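Local atomic coordinates of sialidase B (PDB entry 4XJW), a protein that cleaves terminal alpha-2,3-, alpha-2,6- and alpha-2,8-linked sialic acid residues from oligosaccharides, glycoproteins and glycolipids, as a family 33 glycosyl hydrolase that works as an intramolecular trans-sialidase. Residues D41-L46 and I66-S71; K60-S65 and S140-I145; M258-Y263 and G283-I288; K559-I564 and P622-G627. The protein carries 1 engineered substitution. All blocks are in the same frame, centred on the assembly; numbering follows the deposited sequence.

Interaction 1: D41-L46 and I66-S71; sequences DKPNSL and IFMRDS
Leu46 reaches across Arg69 to meet Phe67, while Pro43 and Asp70 close the other end of this contact. From Leu46, CB comes only within 4.2 Å of Arg69 NH1. CG lies anti to the backbone nitrogen (chi1 171°), and from there CD1 is carried over to strand 63-69. This methyl does most of the touching: it lies 3.5 Å from Met68 O and, obliquely to the ring, 3.6 Å from Phe67 CD1. It also sits over the centre of one face of the Arg69 guanidinium.

The backbones meet through Ser45 O, which accepts from Asp70 N at 3.0 Å. The same oxygen is approached by the CA-H of Arg69 and accepts a hydrogen bond from a water, which in turn accepts one from Arg69 NH1, so two hydrogen bonds and a weaker CA-H contact converge on it. A second water donates to both Pro43 O and Asp70 OD2, tying the Asp70 carboxylate to the loop. Nearer the start of the loop, the Pro43 ring crosses the Met68 thioether end at about a right angle, with CB 3.6 Å from Met68 CE.

Leu46 and Arg69 form an antiparallel non-hydrogen-bonded pair where strand 46-53 begins beside the end of strand 63-69, which has strand 74-80 on its other flank. Arg69 forms a salt bridge with Glu73. Met68 faces Phe38 of strand 32-39, in the other sheet of this lectin-like N-terminal domain, and also touches Tyr611, while Asp70 O accepts from Ser610, so the strand end abuts a loop of the later part of the chain.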
loop_
_atom_site.group_PDB
_atom_site.type_symbol
_atom_site.label_atom_id
_atom_site.label_comp_id
_atom_site.label_asym_id
_atom_site.label_seq_id
_atom_site.Cartn_x
_atom_site.Cartn_y
_atom_site.Cartn_z
ATOM N N ASP A 41 -8.724 5.891 22.422
ATOM C CA ASP A 41 -7.703 4.856 22.451
ATOM C C ASP A 41 -8.218 3.558 23.064
ATOM O O ASP A 41 -7.531 2.535 23.035
ATOM C CB ASP A 41 -6.435 5.344 23.157
ATOM C CG ASP A 41 -6.679 5.756 24.596
ATOM O OD1 ASP A 41 -7.840 6.043 24.951
ATOM O OD2 ASP A 41 -5.696 5.808 25.366
ATOM N N LYS A 42 -9.429 3.606 23.616
ATOM C CA LYS A 42 -10.118 2.405 24.086
ATOM C C LYS A 42 -11.592 2.437 23.684
ATOM O O LYS A 42 -12.481 2.362 24.542
ATOM C CB LYS A 42 -10.002 2.269 25.606
ATOM C CG LYS A 42 -8.587 2.404 26.142
ATOM C CD LYS A 42 -8.468 1.834 27.547
ATOM C CE LYS A 42 -7.178 2.268 28.224
ATOM N NZ LYS A 42 -7.278 2.139 29.710
ATOM N N PRO A 43 -11.868 2.534 22.370
ATOM C CA PRO A 43 -13.261 2.687 21.931
ATOM C C PRO A 43 -14.098 1.430 22.142
ATOM O O PRO A 43 -13.567 0.323 22.135
ATOM C CB PRO A 43 -13.120 2.923 20.430
ATOM C CG PRO A 43 -11.849 2.186 20.063
ATOM C CD PRO A 43 -10.936 2.459 21.225
ATOM N N ASN A 44 -15.402 1.612 22.314
ATOM C CA ASN A 44 -16.332 0.487 22.288
ATOM C C ASN A 44 -16.452 -0.008 20.844
ATOM O O ASN A 44 -15.983 0.673 19.927
ATOM C CB ASN A 44 -17.699 0.911 22.842
ATOM C CG ASN A 44 -17.630 1.366 24.294
ATOM O OD1 ASN A 44 -16.948 0.757 25.114
ATOM N ND2 ASN A 44 -18.329 2.453 24.610
ATOM N N SER A 45 -17.059 -1.176 20.623
ATOM C CA SER A 45 -17.091 -1.754 19.276
ATOM C C SER A 45 -17.779 -0.843 18.247
ATOM O O SER A 45 -17.323 -0.733 17.104
ATOM C CB SER A 45 -17.722 -3.153 19.281
ATOM O OG SER A 45 -19.040 -3.116 19.778
ATOM N N LEU A 46 -18.854 -0.183 18.673
ATOM C CA LEU A 46 -19.573 0.800 17.861
ATOM C C LEU A 46 -20.022 1.923 18.783
ATOM O O LEU A 46 -20.697 1.670 19.782
ATOM C CB LEU A 46 -20.795 0.178 17.177
ATOM C CG LEU A 46 -21.734 1.181 16.491
ATOM C CD1 LEU A 46 -21.057 1.866 15.314
ATOM C CD2 LEU A 46 -23.028 0.536 16.035
ATOM N N ILE A 66 -22.563 10.907 13.793
ATOM C CA ILE A 66 -21.202 10.604 13.372
ATOM C C ILE A 66 -20.727 9.474 14.282
ATOM O O ILE A 66 -20.678 9.634 15.504
ATOM C CB ILE A 66 -20.274 11.825 13.507
ATOM C CG1 ILE A 66 -20.723 12.950 12.576
ATOM C CG2 ILE A 66 -18.832 11.426 13.211
ATOM C CD1 ILE A 66 -20.083 14.319 12.900
ATOM N N PHE A 67 -20.398 8.324 13.702
ATOM C CA PHE A 67 -20.006 7.168 14.515
ATOM C C PHE A 67 -18.636 6.622 14.130
ATOM O O PHE A 67 -18.088 6.959 13.067
ATOM C CB PHE A 67 -21.052 6.044 14.435
ATOM C CG PHE A 67 -21.146 5.394 13.074
ATOM C CD1 PHE A 67 -20.358 4.290 12.759
ATOM C CD2 PHE A 67 -22.015 5.894 12.108
ATOM C CE1 PHE A 67 -20.427 3.702 11.505
ATOM C CE2 PHE A 67 -22.104 5.304 10.854
ATOM C CZ PHE A 67 -21.297 4.204 10.549
ATOM N N MET A 68 -18.088 5.784 15.006
ATOM C CA MET A 68 -16.867 5.047 14.718
ATOM C C MET A 68 -16.990 3.615 15.213
ATOM O O MET A 68 -17.900 3.273 15.986
ATOM C CB MET A 68 -15.647 5.693 15.371
ATOM C CG MET A 68 -15.712 5.717 16.892
ATOM S SD MET A 68 -14.206 6.361 17.658
ATOM C CE MET A 68 -13.095 4.969 17.502
ATOM N N ARG A 69 -16.063 2.781 14.767
ATOM C CA ARG A 69 -15.988 1.393 15.207
ATOM C C ARG A 69 -14.598 1.129 15.746
ATOM O O ARG A 69 -13.652 1.861 15.425
ATOM C CB ARG A 69 -16.280 0.429 14.052
ATOM C CG ARG A 69 -17.697 0.493 13.515
ATOM C CD ARG A 69 -17.947 -0.620 12.501
ATOM N NE ARG A 69 -19.283 -0.541 11.914
ATOM C CZ ARG A 69 -20.367 -1.125 12.424
ATOM N NH1 ARG A 69 -20.288 -1.838 13.541
ATOM N NH2 ARG A 69 -21.541 -0.985 11.822
ATOM N N ASP A 70 -14.465 0.089 16.562
ATOM C CA ASP A 70 -13.161 -0.211 17.141
ATOM C C ASP A 70 -12.170 -0.795 16.120
ATOM O O ASP A 70 -11.036 -1.114 16.464
ATOM C CB ASP A 70 -13.278 -1.082 18.400
ATOM C CG ASP A 70 -13.783 -2.483 18.111
ATOM O OD1 ASP A 70 -14.055 -2.797 16.937
ATOM O OD2 ASP A 70 -13.918 -3.262 19.079
ATOM N N SER A 71 -12.615 -0.914 14.871
ATOM C CA SER A 71 -11.768 -1.303 13.747
ATOM C C SER A 71 -11.072 -0.082 13.174
ATOM O O SER A 71 -10.155 -0.211 12.369
ATOM C CB SER A 71 -12.631 -1.891 12.640
ATOM O OG SER A 71 -13.530 -0.900 12.162
HETATM O O HOH W 1 -14.101 -2.348 21.986
HETATM O O HOH W 2 -18.177 -2.688 15.277
#

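Interaction 2: K60-S65 and S140-I145; sequences KNNYFS and SNINGI
Asn62 and Ile142 face each other across this buried contact, with Asn143 alongside. Its polar part is a single direct hydrogen bond, from Asn62 ND2 to Asn143 O, 2.9 Å long and nearly straight (166°). The acceptor lies in the Asn62 amide plane, whereas the donor is tilted modestly from the plane of the carbonyl. The two asparagine side chains run side by side, pointing the same way, and Asn62 ND2 comes 3.6 Å from Asn143 CB. Both amide nitrogens also donate to Gln82 OE1, Asn62 OD1 accepts from Ala81 N, and Asn143 O has a second donor in Asn54 ND2.

The apolar part is carried by Ile142. Its CG1 branch is anti to the carbonyl carbon (chi1 -68°), which splits the two methyl ends along the strand: CG2 packs 3.8 Å from Asn62 CB, while CD1 extends further to lie 3.6 Å from Tyr63 C and 3.8 Å from Phe64 CB. The phenyl ring itself leads away from the loop, to meet Phe110.

Backbone shape completes the contact. Ile142 to Ile145 form a type II beta turn, closed by a rather long backbone hydrogen bond, 3.3 Å from Ile145 N to Ile142 O, with Gly144 in the third position at positive phi. Asn143 N, at the second position, donates to Asp80 OD2.

Chemically, the side of strand 63-69 and the loop before strand 147-150 are joined by a methyl-lined patch next to an amide network. With both ends of the Asn62 amide engaged and Asn143 O held twice, the flip of that amide is fixed and its buried polar atoms are satisfied.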
loop_
_atom_site.group_PDB
_atom_site.type_symbol
_atom_site.label_atom_id
_atom_site.label_comp_id
_atom_site.label_asym_id
_atom_site.label_seq_id
_atom_site.Cartn_x
_atom_site.Cartn_y
_atom_site.Cartn_z
ATOM N N LYS A 60 -37.690 6.822 16.357
ATOM C CA LYS A 60 -36.342 6.345 16.634
ATOM C C LYS A 60 -35.451 6.345 15.395
ATOM O O LYS A 60 -34.233 6.283 15.522
ATOM C CB LYS A 60 -36.355 4.965 17.291
ATOM C CG LYS A 60 -36.574 3.823 16.331
ATOM C CD LYS A 60 -36.466 2.497 17.064
ATOM C CE LYS A 60 -36.331 1.351 16.080
ATOM N NZ LYS A 60 -37.253 1.513 14.930
ATOM N N ASN A 61 -36.050 6.412 14.207
ATOM C CA ASN A 61 -35.272 6.452 12.969
ATOM C C ASN A 61 -35.175 7.849 12.373
ATOM O O ASN A 61 -35.042 8.016 11.160
ATOM C CB ASN A 61 -35.838 5.457 11.950
ATOM C CG ASN A 61 -35.750 4.033 12.432
ATOM O OD1 ASN A 61 -34.902 3.702 13.267
ATOM N ND2 ASN A 61 -36.634 3.176 11.921
ATOM N N ASN A 62 -35.256 8.856 13.236
ATOM C CA ASN A 62 -35.082 10.228 12.818
ATOM C C ASN A 62 -33.871 10.806 13.525
ATOM O O ASN A 62 -33.998 11.392 14.606
ATOM C CB ASN A 62 -36.311 11.073 13.171
ATOM C CG ASN A 62 -37.454 10.895 12.193
ATOM O OD1 ASN A 62 -37.644 9.822 11.617
ATOM N ND2 ASN A 62 -38.233 11.962 12.003
ATOM N N TYR A 63 -32.692 10.634 12.928
ATOM C CA TYR A 63 -31.470 11.160 13.528
ATOM C C TYR A 63 -30.313 11.250 12.556
ATOM O O TYR A 63 -30.304 10.601 11.506
ATOM C CB TYR A 63 -31.034 10.339 14.747
ATOM C CG TYR A 63 -30.593 8.923 14.446
ATOM C CD1 TYR A 63 -31.509 7.881 14.448
ATOM C CD2 TYR A 63 -29.258 8.620 14.184
ATOM C CE1 TYR A 63 -31.122 6.596 14.193
ATOM C CE2 TYR A 63 -28.863 7.313 13.921
ATOM C CZ TYR A 63 -29.803 6.308 13.929
ATOM O OH TYR A 63 -29.438 5.006 13.669
ATOM N N PHE A 64 -29.353 12.084 12.943
ATOM C CA PHE A 64 -28.052 12.179 12.309
ATOM C C PHE A 64 -27.017 11.754 13.331
ATOM O O PHE A 64 -27.111 12.104 14.510
ATOM C CB PHE A 64 -27.780 13.612 11.890
ATOM C CG PHE A 64 -26.339 13.874 11.523
ATOM C CD1 PHE A 64 -25.800 13.323 10.370
ATOM C CD2 PHE A 64 -25.534 14.674 12.324
ATOM C CE1 PHE A 64 -24.481 13.565 10.016
ATOM C CE2 PHE A 64 -24.208 14.920 11.981
ATOM C CZ PHE A 64 -23.684 14.355 10.832
ATOM N N SER A 65 -26.021 11.001 12.892
ATOM C CA SER A 65 -24.957 10.617 13.801
ATOM C C SER A 65 -23.630 10.565 13.073
ATOM O O SER A 65 -23.587 10.268 11.874
ATOM C CB SER A 65 -25.249 9.257 14.426
ATOM O OG SER A 65 -25.062 8.216 13.476
ATOM N N SER A 140 -30.103 19.508 9.602
ATOM C CA SER A 140 -30.946 20.400 10.389
ATOM C C SER A 140 -32.431 20.240 10.074
ATOM O O SER A 140 -33.278 20.829 10.744
ATOM C CB SER A 140 -30.549 21.845 10.111
ATOM O OG SER A 140 -30.746 22.139 8.739
ATOM N N ASN A 141 -32.760 19.467 9.046
ATOM C CA ASN A 141 -34.157 19.361 8.647
ATOM C C ASN A 141 -34.743 17.973 8.868
ATOM O O ASN A 141 -35.777 17.622 8.294
ATOM C CB ASN A 141 -34.354 19.810 7.197
ATOM C CG ASN A 141 -35.801 20.173 6.892
ATOM O OD1 ASN A 141 -36.494 20.763 7.725
ATOM N ND2 ASN A 141 -36.264 19.810 5.703
ATOM N N ILE A 142 -34.089 17.176 9.705
ATOM C CA ILE A 142 -34.678 15.906 10.109
ATOM C C ILE A 142 -35.924 16.197 10.956
ATOM O O ILE A 142 -35.873 16.984 11.903
ATOM C CB ILE A 142 -33.664 15.014 10.850
ATOM C CG1 ILE A 142 -32.565 14.561 9.884
ATOM C CG2 ILE A 142 -34.346 13.815 11.474
ATOM C CD1 ILE A 142 -31.308 14.056 10.567
ATOM N N ASN A 143 -37.048 15.593 10.583
ATOM C CA ASN A 143 -38.329 15.913 11.212
ATOM C C ASN A 143 -38.321 15.725 12.722
ATOM O O ASN A 143 -38.044 14.634 13.219
ATOM C CB ASN A 143 -39.454 15.085 10.594
ATOM C CG ASN A 143 -40.831 15.535 11.065
ATOM O OD1 ASN A 143 -41.076 16.731 11.251
ATOM N ND2 ASN A 143 -41.728 14.579 11.274
ATOM N N GLY A 144 -38.601 16.803 13.447
ATOM C CA GLY A 144 -38.745 16.722 14.890
ATOM C C GLY A 144 -37.474 16.629 15.716
ATOM O O GLY A 144 -37.533 16.238 16.879
ATOM N N ILE A 145 -36.328 16.976 15.133
ATOM C CA ILE A 145 -35.091 17.020 15.908
ATOM C C ILE A 145 -35.281 17.881 17.159
ATOM O O ILE A 145 -35.811 18.992 17.076
ATOM C CB ILE A 145 -33.896 17.543 15.072
ATOM C CG1 ILE A 145 -33.239 16.393 14.306
ATOM C CG2 ILE A 145 -32.855 18.186 15.966
ATOM C CD1 ILE A 145 -32.061 16.838 13.464
#

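Interaction 3: M258-Y263 and G283-I288; sequences MKFNDY and GSASFI
The Phe287 ring is sandwiched between Phe260 on one face and Met258 on the other. Phe260 makes an offset stack with it, centroids 4.4 Å apart and planes at 14°, while Met258 CB stands almost on the ring normal, 3.5 Å from the centroid. Met258 SD sits obliquely to the same ring, a Met-aromatic contact, and Phe260 N lies at the ring edge. The far face of Phe260 is covered by Ala285, whose CB is 3.4 Å from Phe260 CD2. Ser284 CB packs over a face of Tyr263, and the hydroxyl of that tyrosine bonds to Glu395.

Asp262 adds the polar lock. Its OD2 accepts from Ala285 N on the syn lone pair, at 2.8 Å and almost straight (174°). One water donates to Asp262 OD1 and Ser284 OG and accepts from Tyr263 N; another donates to Asp262 OD2 and Gly283 O, so both carboxylate oxygens are held.

Sialidase catalytic domains are six-bladed beta-propellers, and this is packing between successive blades: the loop leaving the sheet of strands 205-213 to 255-256 lies against the start of strand 286-294 of the next sheet and the residues leading into it. Ser286, bonded to Ser233, is about 8 Å (side chain to side chain) from Asp232, the probable proton acceptor.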
loop_
_atom_site.group_PDB
_atom_site.type_symbol
_atom_site.label_atom_id
_atom_site.label_comp_id
_atom_site.label_asym_id
_atom_site.label_seq_id
_atom_site.Cartn_x
_atom_site.Cartn_y
_atom_site.Cartn_z
ATOM N N MET A 258 9.249 2.417 -13.036
ATOM C CA MET A 258 8.813 1.511 -14.102
ATOM C C MET A 258 7.369 1.826 -14.431
ATOM O O MET A 258 6.528 1.940 -13.531
ATOM C CB MET A 258 8.920 0.037 -13.673
ATOM C CG MET A 258 10.337 -0.438 -13.386
ATOM S SD MET A 258 10.385 -2.207 -13.049
ATOM C CE MET A 258 12.110 -2.392 -12.600
ATOM N N LYS A 259 7.074 1.963 -15.719
ATOM C CA LYS A 259 5.722 2.287 -16.139
ATOM C C LYS A 259 5.422 1.697 -17.504
ATOM O O LYS A 259 6.332 1.459 -18.313
ATOM C CB LYS A 259 5.530 3.795 -16.193
ATOM C CG LYS A 259 6.262 4.427 -17.359
ATOM C CD LYS A 259 5.946 5.901 -17.482
ATOM C CE LYS A 259 4.452 6.094 -17.457
ATOM N NZ LYS A 259 4.038 7.513 -17.635
ATOM N N PHE A 260 4.137 1.449 -17.737
ATOM C CA PHE A 260 3.619 1.057 -19.037
ATOM C C PHE A 260 2.565 2.065 -19.449
ATOM O O PHE A 260 1.943 2.709 -18.598
ATOM C CB PHE A 260 2.949 -0.314 -18.964
ATOM C CG PHE A 260 3.901 -1.468 -18.972
ATOM C CD1 PHE A 260 4.883 -1.576 -19.947
ATOM C CD2 PHE A 260 3.800 -2.467 -18.010
ATOM C CE1 PHE A 260 5.743 -2.675 -19.970
ATOM C CE2 PHE A 260 4.664 -3.557 -18.026
ATOM C CZ PHE A 260 5.633 -3.656 -19.003
ATOM N N ASN A 261 2.349 2.190 -20.757
ATOM C CA ASN A 261 1.445 3.212 -21.271
ATOM C C ASN A 261 0.316 2.665 -22.127
ATOM O O ASN A 261 -0.385 3.428 -22.811
ATOM C CB ASN A 261 2.229 4.283 -22.025
ATOM C CG ASN A 261 3.056 5.148 -21.091
ATOM O OD1 ASN A 261 2.571 5.588 -20.045
ATOM N ND2 ASN A 261 4.308 5.370 -21.444
ATOM N N ASP A 262 0.124 1.351 -22.064
ATOM C CA ASP A 262 -0.978 0.723 -22.775
ATOM C C ASP A 262 -2.343 1.163 -22.228
ATOM O O ASP A 262 -3.326 1.211 -22.971
ATOM C CB ASP A 262 -0.842 -0.812 -22.800
ATOM C CG ASP A 262 -0.552 -1.430 -21.426
ATOM O OD1 ASP A 262 0.221 -0.846 -20.631
ATOM O OD2 ASP A 262 -1.068 -2.542 -21.168
ATOM N N TYR A 263 -2.394 1.480 -20.937
ATOM C CA TYR A 263 -3.570 2.095 -20.333
ATOM C C TYR A 263 -3.231 3.466 -19.760
ATOM O O TYR A 263 -2.122 3.676 -19.255
ATOM C CB TYR A 263 -4.130 1.200 -19.230
ATOM C CG TYR A 263 -5.020 0.092 -19.734
ATOM C CD1 TYR A 263 -4.530 -0.872 -20.611
ATOM C CD2 TYR A 263 -6.339 0.007 -19.335
ATOM C CE1 TYR A 263 -5.332 -1.901 -21.079
ATOM C CE2 TYR A 263 -7.166 -1.034 -19.792
ATOM C CZ TYR A 263 -6.647 -1.976 -20.668
ATOM O OH TYR A 263 -7.444 -2.995 -21.145
ATOM N N GLY A 283 -6.982 -6.012 -19.118
ATOM C CA GLY A 283 -6.221 -5.973 -20.355
ATOM C C GLY A 283 -4.919 -5.187 -20.299
ATOM O O GLY A 283 -4.292 -4.961 -21.335
ATOM N N SER A 284 -4.506 -4.792 -19.095
ATOM C CA SER A 284 -3.318 -3.953 -18.902
ATOM C C SER A 284 -2.099 -4.730 -18.460
ATOM O O SER A 284 -2.196 -5.690 -17.691
ATOM C CB SER A 284 -3.603 -2.872 -17.862
ATOM O OG SER A 284 -2.463 -2.043 -17.661
ATOM N N ALA A 285 -0.936 -4.304 -18.948
ATOM C CA ALA A 285 0.336 -4.767 -18.392
ATOM C C ALA A 285 0.545 -4.064 -17.045
ATOM O O ALA A 285 -0.068 -3.026 -16.768
ATOM C CB ALA A 285 1.472 -4.467 -19.358
ATOM N N SER A 286 1.391 -4.632 -16.193
ATOM C CA SER A 286 1.635 -4.022 -14.895
ATOM C C SER A 286 2.992 -4.408 -14.326
ATOM O O SER A 286 3.626 -5.367 -14.773
ATOM C CB SER A 286 0.526 -4.380 -13.901
ATOM O OG SER A 286 0.471 -5.792 -13.682
ATOM N N PHE A 287 3.430 -3.634 -13.338
ATOM C CA PHE A 287 4.562 -4.016 -12.497
ATOM C C PHE A 287 4.020 -4.226 -11.102
ATOM O O PHE A 287 3.004 -3.645 -10.741
ATOM C CB PHE A 287 5.634 -2.929 -12.464
ATOM C CG PHE A 287 6.176 -2.567 -13.822
ATOM C CD1 PHE A 287 5.576 -1.559 -14.576
ATOM C CD2 PHE A 287 7.294 -3.216 -14.334
ATOM C CE1 PHE A 287 6.085 -1.214 -15.826
ATOM C CE2 PHE A 287 7.803 -2.888 -15.589
ATOM C CZ PHE A 287 7.187 -1.884 -16.335
ATOM N N ILE A 288 4.674 -5.058 -10.307
ATOM C CA ILE A 288 4.163 -5.298 -8.962
ATOM C C ILE A 288 5.292 -5.773 -8.058
ATOM O O ILE A 288 6.139 -6.535 -8.502
ATOM C CB ILE A 288 2.962 -6.281 -9.004
ATOM C CG1 ILE A 288 2.462 -6.616 -7.589
ATOM C CG2 ILE A 288 3.328 -7.549 -9.803
ATOM C CD1 ILE A 288 1.086 -7.284 -7.580
HETATM O O HOH W 3 -1.025 0.239 -18.561
HETATM O O HOH W 4 -2.427 -3.889 -23.031
#

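Interaction 4: K559-I564 and P622-G627; sequences KYSQLI and PNHHIG
His624 and Tyr560 meet at about a right angle, and between them they bury most of the surface in this contact. With chi1 at -167° the Tyr560 ring turns away from its own backbone N and swings across to the other segment. There the phenol OH donates to His624 O at 2.7 Å, in the carbonyl plane and on a lone pair, and His624 O lies at the ring edge of Tyr560, near its plane. The hydroxyl also passes 3.5 Å from His624 CB. Farther back on the ring, Tyr560 CE1 lies 3.7 Å from Ile626 CD1, in an oblique apolar contact, and Ile654 of helix 654-657 touches both residues.

The 622-627 segment covers most of the turn between strands 616-620 and 626-631 and the start of the latter, in a three-stranded sheet, and 559-564 leaves strand 556-559, an outermost strand of the four-stranded sheet before it, so the contact joins two neighbouring blades of the sialidase propeller. In the turn, His625 N donates to Asn623 OD1, making an Asx turn, and His624 takes a positive phi.

The imidazole of His624 is covered on both faces. Gln562 lies over one, with CG 4.2 Å from the ring centroid, and Pro622 O stands over the centre of the opposite one. The Gln562 chain, bent at chi2, also brings NE2 within 3.4 Å of His624 CE1, and the same nitrogen donates to Ser561 OG at 2.9 Å. Ser561 OG and His624 ND1 are both hydrogen-bonded to Glu620 OE2, which thus bridges the segments. Glu620 and Pro622 line the pocket holding the bound cyclopentanesulfonic acid inhibitor Optactin, about 4 Å from the His624 side chain.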
loop_
_atom_site.group_PDB
_atom_site.type_symbol
_atom_site.label_atom_id
_atom_site.label_comp_id
_atom_site.label_asym_id
_atom_site.label_seq_id
_atom_site.Cartn_x
_atom_site.Cartn_y
_atom_site.Cartn_z
ATOM N N LYS A 559 19.024 -4.253 10.576
ATOM C CA LYS A 559 20.060 -4.314 11.597
ATOM C C LYS A 559 20.344 -2.869 11.993
ATOM O O LYS A 559 20.736 -2.060 11.155
ATOM C CB LYS A 559 21.319 -4.964 11.018
ATOM C CG LYS A 559 22.551 -4.896 11.912
ATOM C CD LYS A 559 22.493 -5.932 13.006
ATOM C CE LYS A 559 23.653 -5.780 14.001
ATOM N NZ LYS A 559 25.001 -5.875 13.367
ATOM N N TYR A 560 20.091 -2.542 13.254
ATOM C CA TYR A 560 20.279 -1.185 13.764
ATOM C C TYR A 560 21.774 -0.906 13.925
ATOM O O TYR A 560 22.531 -1.802 14.290
ATOM C CB TYR A 560 19.537 -1.037 15.096
ATOM C CG TYR A 560 19.391 0.391 15.566
ATOM C CD1 TYR A 560 18.783 1.348 14.762
ATOM C CD2 TYR A 560 19.852 0.781 16.816
ATOM C CE1 TYR A 560 18.653 2.661 15.185
ATOM C CE2 TYR A 560 19.721 2.089 17.253
ATOM C CZ TYR A 560 19.123 3.028 16.434
ATOM O OH TYR A 560 18.985 4.338 16.858
ATOM N N SER A 561 22.205 0.320 13.633
ATOM C CA SER A 561 23.637 0.652 13.649
ATOM C C SER A 561 24.231 0.832 15.052
ATOM O O SER A 561 25.455 0.753 15.221
ATOM C CB SER A 561 23.913 1.917 12.821
ATOM O OG SER A 561 23.517 3.093 13.510
ATOM N N GLN A 562 23.377 1.080 16.041
ATOM C CA GLN A 562 23.824 1.406 17.394
ATOM C C GLN A 562 23.482 0.268 18.339
ATOM O O GLN A 562 22.522 -0.476 18.104
ATOM C CB GLN A 562 23.164 2.698 17.885
ATOM C CG GLN A 562 23.329 3.889 16.932
ATOM C CD GLN A 562 24.771 4.312 16.764
ATOM O OE1 GLN A 562 25.438 4.672 17.733
ATOM N NE2 GLN A 562 25.264 4.266 15.530
ATOM N N LEU A 563 24.274 0.119 19.399
ATOM C CA LEU A 563 23.979 -0.876 20.430
ATOM C C LEU A 563 22.749 -0.450 21.201
ATOM O O LEU A 563 22.504 0.739 21.395
ATOM C CB LEU A 563 25.146 -1.019 21.413
ATOM C CG LEU A 563 26.514 -1.423 20.871
ATOM C CD1 LEU A 563 27.507 -1.609 22.021
ATOM C CD2 LEU A 563 26.435 -2.672 20.012
ATOM N N ILE A 564 21.972 -1.438 21.636
ATOM C CA ILE A 564 20.854 -1.220 22.537
ATOM C C ILE A 564 21.086 -2.168 23.712
ATOM O O ILE A 564 21.329 -3.358 23.510
ATOM C CB ILE A 564 19.493 -1.525 21.846
ATOM C CG1 ILE A 564 19.260 -0.572 20.668
ATOM C CG2 ILE A 564 18.343 -1.416 22.848
ATOM C CD1 ILE A 564 17.966 -0.862 19.873
ATOM N N PRO A 622 19.407 8.522 8.765
ATOM C CA PRO A 622 20.795 8.872 9.080
ATOM C C PRO A 622 20.980 9.470 10.471
ATOM O O PRO A 622 22.091 9.403 10.998
ATOM C CB PRO A 622 21.142 9.914 8.015
ATOM C CG PRO A 622 20.251 9.583 6.866
ATOM C CD PRO A 622 18.957 9.128 7.497
ATOM N N ASN A 623 19.928 10.029 11.055
ATOM C CA ASN A 623 20.009 10.569 12.409
ATOM C C ASN A 623 19.730 9.538 13.502
ATOM O O ASN A 623 19.569 9.891 14.669
ATOM C CB ASN A 623 19.074 11.765 12.555
ATOM C CG ASN A 623 17.620 11.395 12.361
ATOM O OD1 ASN A 623 17.295 10.220 12.170
ATOM N ND2 ASN A 623 16.737 12.391 12.406
ATOM N N HIS A 624 19.636 8.272 13.090
ATOM C CA HIS A 624 19.401 7.123 13.975
ATOM C C HIS A 624 17.976 6.999 14.494
ATOM O O HIS A 624 17.700 6.151 15.341
ATOM C CB HIS A 624 20.417 7.068 15.125
ATOM C CG HIS A 624 21.839 7.126 14.662
ATOM N ND1 HIS A 624 22.366 6.212 13.773
ATOM C CD2 HIS A 624 22.840 7.987 14.953
ATOM C CE1 HIS A 624 23.629 6.512 13.534
ATOM N NE2 HIS A 624 23.947 7.579 14.246
ATOM N N HIS A 625 17.076 7.843 14.000
ATOM C CA HIS A 625 15.648 7.553 14.148
ATOM C C HIS A 625 15.286 6.391 13.243
ATOM O O HIS A 625 16.096 5.958 12.408
ATOM C CB HIS A 625 14.789 8.750 13.759
ATOM C CG HIS A 625 14.920 9.914 14.683
ATOM N ND1 HIS A 625 13.845 10.708 15.025
ATOM C CD2 HIS A 625 15.998 10.450 15.301
ATOM C CE1 HIS A 625 14.254 11.672 15.830
ATOM N NE2 HIS A 625 15.556 11.529 16.027
ATOM N N ILE A 626 14.063 5.891 13.414
ATOM C CA ILE A 626 13.523 4.833 12.576
ATOM C C ILE A 626 12.351 5.396 11.790
ATOM O O ILE A 626 11.443 5.997 12.366
ATOM C CB ILE A 626 13.016 3.670 13.431
ATOM C CG1 ILE A 626 14.119 3.116 14.339
ATOM C CG2 ILE A 626 12.448 2.577 12.532
ATOM C CD1 ILE A 626 15.329 2.551 13.616
ATOM N N GLY A 627 12.388 5.245 10.472
ATOM C CA GLY A 627 11.247 5.589 9.641
ATOM C C GLY A 627 10.459 4.341 9.284
ATOM O O GLY A 627 11.049 3.299 8.973
#

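In the fold
Along the chain, interactions 1 and 2 come first and cross: both use strand 63-69, which 60-65 opens and 66-71 closes, with centres about 22 Å apart. They pin loops against the two ends of one strand in the lectin-like N-terminal domain. Interactions 3 and 4 follow in series within the catalytic propeller, about 37 Å apart between centres, each joining adjacent blades. Interaction 1 is about 39 Å from interaction 3 and about 35 Å from interaction 4, again between centres, and touches neither. Interaction 3 lies near the probable catalytic Asp232, interaction 4 beside the inhibitor pocket, whereas interactions 1 and 2 are away from the known sites.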